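Local atomic coordinates of ankyrin repeat family protein (Enterococcus faecalis, PDB entry 3HRA), a protein that is of unknown function but folds as a stack of ankyrin repeats, and so probably serves as a scaffold for binding other proteins. Residues R16-V21 / I52-A57; H48-E53 / T85-Y90. One frame throughout, in Å; residues are numbered along the deposited sequence.

Interaction 1: residues R16-V21 / I52-A57; sequences RDTKKV and IEIAKA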
# COMPACT_ATOMS: atom_id res chain seq x y z
N ARG A 16 -11.42 17.09 8.37
CA ARG A 16 -10.19 16.81 9.10
C ARG A 16 -10.40 17.07 10.58
O ARG A 16 -9.47 17.49 11.27
CB ARG A 16 -9.06 17.70 8.59
CG ARG A 16 -9.09 17.94 7.08
CD ARG A 16 -8.61 16.72 6.31
NE ARG A 16 -7.27 16.32 6.73
CZ ARG A 16 -6.13 16.80 6.23
NH1 ARG A 16 -6.13 17.72 5.26
NH2 ARG A 16 -4.97 16.38 6.72
N ASP A 17 -11.62 16.83 11.05
CA ASP A 17 -12.04 17.25 12.38
C ASP A 17 -11.99 16.06 13.34
O ASP A 17 -12.97 15.34 13.52
CB ASP A 17 -13.44 17.87 12.32
CG ASP A 17 -13.82 18.60 13.61
OD1 ASP A 17 -13.21 18.32 14.67
OD2 ASP A 17 -14.74 19.45 13.57
N THR A 18 -10.82 15.86 13.92
CA THR A 18 -10.56 14.71 14.77
C THR A 18 -11.55 14.64 15.95
O THR A 18 -12.08 13.57 16.27
CB THR A 18 -9.13 14.79 15.31
OG1 THR A 18 -8.23 14.85 14.20
CG2 THR A 18 -8.81 13.57 16.17
N LYS A 19 -11.79 15.77 16.60
CA LYS A 19 -12.70 15.80 17.74
C LYS A 19 -14.13 15.46 17.35
O LYS A 19 -14.81 14.71 18.06
CB LYS A 19 -12.64 17.16 18.45
CG LYS A 19 -11.27 17.45 19.05
CD LYS A 19 -11.26 18.81 19.76
CE LYS A 19 -9.91 19.50 19.57
NZ LYS A 19 -8.78 18.54 19.70
N LYS A 20 -14.59 15.98 16.22
CA LYS A 20 -15.93 15.64 15.71
C LYS A 20 -16.05 14.15 15.35
O LYS A 20 -17.07 13.53 15.62
CB LYS A 20 -16.29 16.50 14.48
CG LYS A 20 -17.74 16.35 13.99
CD LYS A 20 -18.74 16.77 15.06
CE LYS A 20 -20.17 16.69 14.54
NZ LYS A 20 -21.16 17.29 15.46
N VAL A 21 -15.01 13.59 14.74
CA VAL A 21 -14.95 12.15 14.47
C VAL A 21 -15.14 11.33 15.74
O VAL A 21 -15.97 10.42 15.78
CB VAL A 21 -13.65 11.73 13.78
CG1 VAL A 21 -13.50 10.20 13.82
CG2 VAL A 21 -13.65 12.22 12.36
N ILE A 52 -3.75 10.46 10.94
CA ILE A 52 -3.40 9.24 11.64
C ILE A 52 -4.35 8.94 12.81
O ILE A 52 -4.79 7.80 13.00
CB ILE A 52 -1.93 9.30 12.11
CG1 ILE A 52 -0.99 9.37 10.90
CG2 ILE A 52 -1.59 8.11 12.96
CD1 ILE A 52 0.49 9.67 11.24
N GLU A 53 -4.66 9.95 13.61
CA GLU A 53 -5.48 9.71 14.79
C GLU A 53 -6.92 9.34 14.40
O GLU A 53 -7.53 8.46 15.00
CB GLU A 53 -5.45 10.92 15.73
CG GLU A 53 -6.26 10.73 17.02
CD GLU A 53 -5.74 9.59 17.90
OE1 GLU A 53 -6.42 9.28 18.91
OE2 GLU A 53 -4.66 9.02 17.61
N ILE A 54 -7.44 10.01 13.37
CA ILE A 54 -8.76 9.68 12.86
C ILE A 54 -8.77 8.24 12.36
O ILE A 54 -9.69 7.47 12.65
CB ILE A 54 -9.21 10.67 11.75
CG1 ILE A 54 -9.54 12.03 12.37
CG2 ILE A 54 -10.41 10.11 10.96
CD1 ILE A 54 -9.87 13.12 11.36
N ALA A 55 -7.74 7.87 11.61
CA ALA A 55 -7.66 6.53 11.06
C ALA A 55 -7.61 5.49 12.18
O ALA A 55 -8.30 4.47 12.11
CB ALA A 55 -6.44 6.38 10.10
N LYS A 56 -6.80 5.73 13.20
CA LYS A 56 -6.73 4.81 14.34
C LYS A 56 -8.10 4.69 15.03
O LYS A 56 -8.55 3.59 15.36
CB LYS A 56 -5.66 5.25 15.34
CG LYS A 56 -4.22 5.09 14.84
CD LYS A 56 -3.22 5.68 15.85
CE LYS A 56 -1.79 5.38 15.42
NZ LYS A 56 -0.82 6.05 16.33
N ALA A 57 -8.77 5.83 15.23
CA ALA A 57 -10.09 5.83 15.87
C ALA A 57 -11.11 4.98 15.11
O ALA A 57 -11.92 4.26 15.71
CB ALA A 57 -10.62 7.26 16.03
O HOH W 1 -6.13 12.93 12.76
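Ile54 of helix 52-60 reaches across to Thr18 and Val21 of helix 18-25. The contact joins two helices of an ankyrin-repeat stack.

The packing is mostly apolar and centres on Ile54, which is buried. Its CG1 lies beside its own backbone N (chi1 -72°), and the chain is extended beyond it (chi2 175°). Thr18 and Ile54 meet at a slant, with Thr18 OG1 3.6 Å from Ile54 CG1. Ile54 CD1 lies over the start of helix 18-25, 3.8 Å from Thr18 CA. From there Ile54 CD1 also touches the backbone of the turn, with Arg16 C 4.1 Å away. One turn further along helix 18-25, Val21 meets the same isoleucine, the two side chains crossing at about a right angle. Val21 CG2 touches both Ile54 CD1 at 4.0 Å and Ile54 CG2. At the outer edge, the methyl CG2 of Thr18 rests on Glu53 CG at 3.9 Å. Glu53 then bends at chi2, and its carboxylate leaves the contact for a salt bridge with Lys22. Helix 8-14 backs Val21 through Leu9 and Ala12, and Ala46 of helix 42-49 backs Ile54.

The turn before helix 18-25 is held by its own bonds. Arg16 has positive phi and closes helix 8-14 in a Schellman motif. Asp17 follows as the N-cap. Asp17 OD1 accepts from Lys20 N at 3.1 Å, nearly straight at 166°, but the N-H comes from above the carboxylate plane. The guanidinium of Arg16 turns to Asp51 of the next turn.

No direct hydrogen bond crosses between the segments; a water does the joining. It accepts from Ile54 N at 3.3 Å, in the first turn of helix 52-60, and it is hydrogen-bonded to Thr18 OG1 at 3.2 Å.

Interaction 2: residues H48-E53 / T85-Y90; sequences HNNDIE and TEILAY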
# COMPACT_ATOMS: atom_id res chain seq x y z
N HIS A 48 -6.14 8.80 2.85
CA HIS A 48 -5.77 9.74 1.80
C HIS A 48 -5.18 11.03 2.39
O HIS A 48 -4.17 11.53 1.90
CB HIS A 48 -6.98 10.07 0.91
CG HIS A 48 -7.30 9.01 -0.11
ND1 HIS A 48 -7.78 7.76 0.24
CD2 HIS A 48 -7.20 9.01 -1.46
CE1 HIS A 48 -7.96 7.04 -0.86
NE2 HIS A 48 -7.62 7.77 -1.90
N ASN A 49 -5.79 11.53 3.46
CA ASN A 49 -5.35 12.75 4.13
C ASN A 49 -4.15 12.57 5.07
O ASN A 49 -3.54 13.55 5.53
CB ASN A 49 -6.50 13.33 4.97
CG ASN A 49 -7.52 14.08 4.13
OD1 ASN A 49 -7.18 14.71 3.13
ND2 ASN A 49 -8.78 14.02 4.54
N ASN A 50 -3.80 11.31 5.34
CA ASN A 50 -2.85 10.95 6.40
C ASN A 50 -3.22 11.54 7.76
O ASN A 50 -2.36 12.02 8.51
CB ASN A 50 -1.39 11.25 6.04
CG ASN A 50 -0.41 10.43 6.87
OD1 ASN A 50 -0.72 9.33 7.33
ND2 ASN A 50 0.80 10.97 7.07
N ASP A 51 -4.51 11.48 8.08
CA ASP A 51 -4.99 11.84 9.41
C ASP A 51 -4.90 10.60 10.29
O ASP A 51 -5.83 9.79 10.38
CB ASP A 51 -6.41 12.40 9.35
CG ASP A 51 -6.46 13.83 8.83
OD1 ASP A 51 -5.42 14.55 8.86
OD2 ASP A 51 -7.53 14.25 8.39
N ILE A 52 -3.75 10.46 10.94
CA ILE A 52 -3.40 9.24 11.64
C ILE A 52 -4.35 8.94 12.81
O ILE A 52 -4.79 7.80 13.00
CB ILE A 52 -1.93 9.30 12.11
CG1 ILE A 52 -0.99 9.37 10.90
CG2 ILE A 52 -1.59 8.11 12.96
CD1 ILE A 52 0.49 9.67 11.24
N GLU A 53 -4.66 9.95 13.61
CA GLU A 53 -5.48 9.71 14.79
C GLU A 53 -6.92 9.34 14.40
O GLU A 53 -7.53 8.46 15.00
CB GLU A 53 -5.45 10.92 15.73
CG GLU A 53 -6.26 10.73 17.02
CD GLU A 53 -5.74 9.59 17.90
OE1 GLU A 53 -6.42 9.28 18.91
OE2 GLU A 53 -4.66 9.02 17.61
N THR A 85 2.99 5.24 6.52
CA THR A 85 3.65 4.22 7.33
C THR A 85 3.02 3.97 8.69
O THR A 85 2.84 2.83 9.09
CB THR A 85 5.12 4.60 7.53
OG1 THR A 85 5.67 4.98 6.26
CG2 THR A 85 5.92 3.42 8.11
N GLU A 86 2.74 5.05 9.42
CA GLU A 86 2.12 4.95 10.74
C GLU A 86 0.76 4.24 10.66
O GLU A 86 0.47 3.36 11.47
CB GLU A 86 1.97 6.36 11.32
CG GLU A 86 3.32 7.11 11.40
CD GLU A 86 3.63 8.08 10.21
OE1 GLU A 86 3.25 7.86 9.01
OE2 GLU A 86 4.29 9.10 10.52
N ILE A 87 -0.06 4.63 9.69
CA ILE A 87 -1.37 4.00 9.53
C ILE A 87 -1.24 2.53 9.14
O ILE A 87 -1.94 1.68 9.68
CB ILE A 87 -2.26 4.77 8.53
CG1 ILE A 87 -2.59 6.15 9.09
CG2 ILE A 87 -3.53 3.98 8.22
CD1 ILE A 87 -3.30 7.05 8.07
N LEU A 88 -0.30 2.23 8.23
CA LEU A 88 -0.04 0.86 7.79
C LEU A 88 0.40 -0.02 8.96
O LEU A 88 -0.10 -1.13 9.12
CB LEU A 88 1.02 0.83 6.69
CG LEU A 88 1.36 -0.56 6.16
CD1 LEU A 88 0.12 -1.24 5.58
CD2 LEU A 88 2.48 -0.46 5.11
N ALA A 89 1.35 0.48 9.74
CA ALA A 89 1.79 -0.25 10.93
C ALA A 89 0.60 -0.58 11.86
O ALA A 89 0.51 -1.69 12.40
CB ALA A 89 2.85 0.55 11.67
N TYR A 90 -0.29 0.39 12.05
CA TYR A 90 -1.46 0.18 12.88
C TYR A 90 -2.38 -0.89 12.29
O TYR A 90 -2.86 -1.78 13.00
CB TYR A 90 -2.22 1.49 13.10
CG TYR A 90 -3.10 1.48 14.32
CD1 TYR A 90 -2.56 1.68 15.59
CD2 TYR A 90 -4.48 1.26 14.21
CE1 TYR A 90 -3.37 1.67 16.72
CE2 TYR A 90 -5.29 1.26 15.32
CZ TYR A 90 -4.73 1.46 16.57
OH TYR A 90 -5.55 1.45 17.68
O HOH W 2 0.61 7.10 8.22
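Ile52 CD1 sits against the bent chain of Glu86, 3.6 Å from Glu86 CB and 3.7 Å from Glu86 CD. Ile52 CG1 meets Ile87 CG1 at 4.0 Å, the side chains crossing at a slant. Ile87 and Asn50 run past each other in opposite directions, with Ile87 CD1 3.5 Å from Asn50 OD1.

Asn50 has positive phi and ends helix 42-49 with a Schellman motif. Asp51 is the N-cap of helix 52-60, but its carboxylate makes no capping bond and pairs with Arg16. Residues 50-51 form the turn between helices 42-49 and 52-60, within a predicted ankyrin repeat, and pack on helix 85-94.

Beside the apolar contacts, one water molecule joins Asn50 and Glu86 and also binds the backbone of Ile87. The water donates to Asn50 OD1 at 2.7 Å and to Glu86 OE1 at 2.9 Å. It accepts from Ile87 N at 3.0 Å. Three bonds thus fix it between the turn 50-51 and the first turn of helix 85-94. Asn50 can reach it because CG stands anti to the backbone N (chi1 -159°), which sends the amide across toward that helix. The carboxylate of Glu86 is brought round by a bend at chi2 (97°).

Interactions 1 and 2 are successive steps along the same stack. Helix 52-60 takes part in both, packing on helix 18-25 in interaction 1 and on helix 85-94 in interaction 2. Neither has a direct hydrogen bond between its segments; each is bridged by a water at a helix start. Interaction 1 is partly buried, lies nearer the N-terminal end and has Ile54 at its centre. Interaction 2 is a surface contact nearer the centre of the folded chain, and its polar side chains share the water. The two touch directly: Arg16 NE forms a salt bridge with Asp51 OD2 at 2.7 Å, tying successive turns, and Ala55 packs on Ile87.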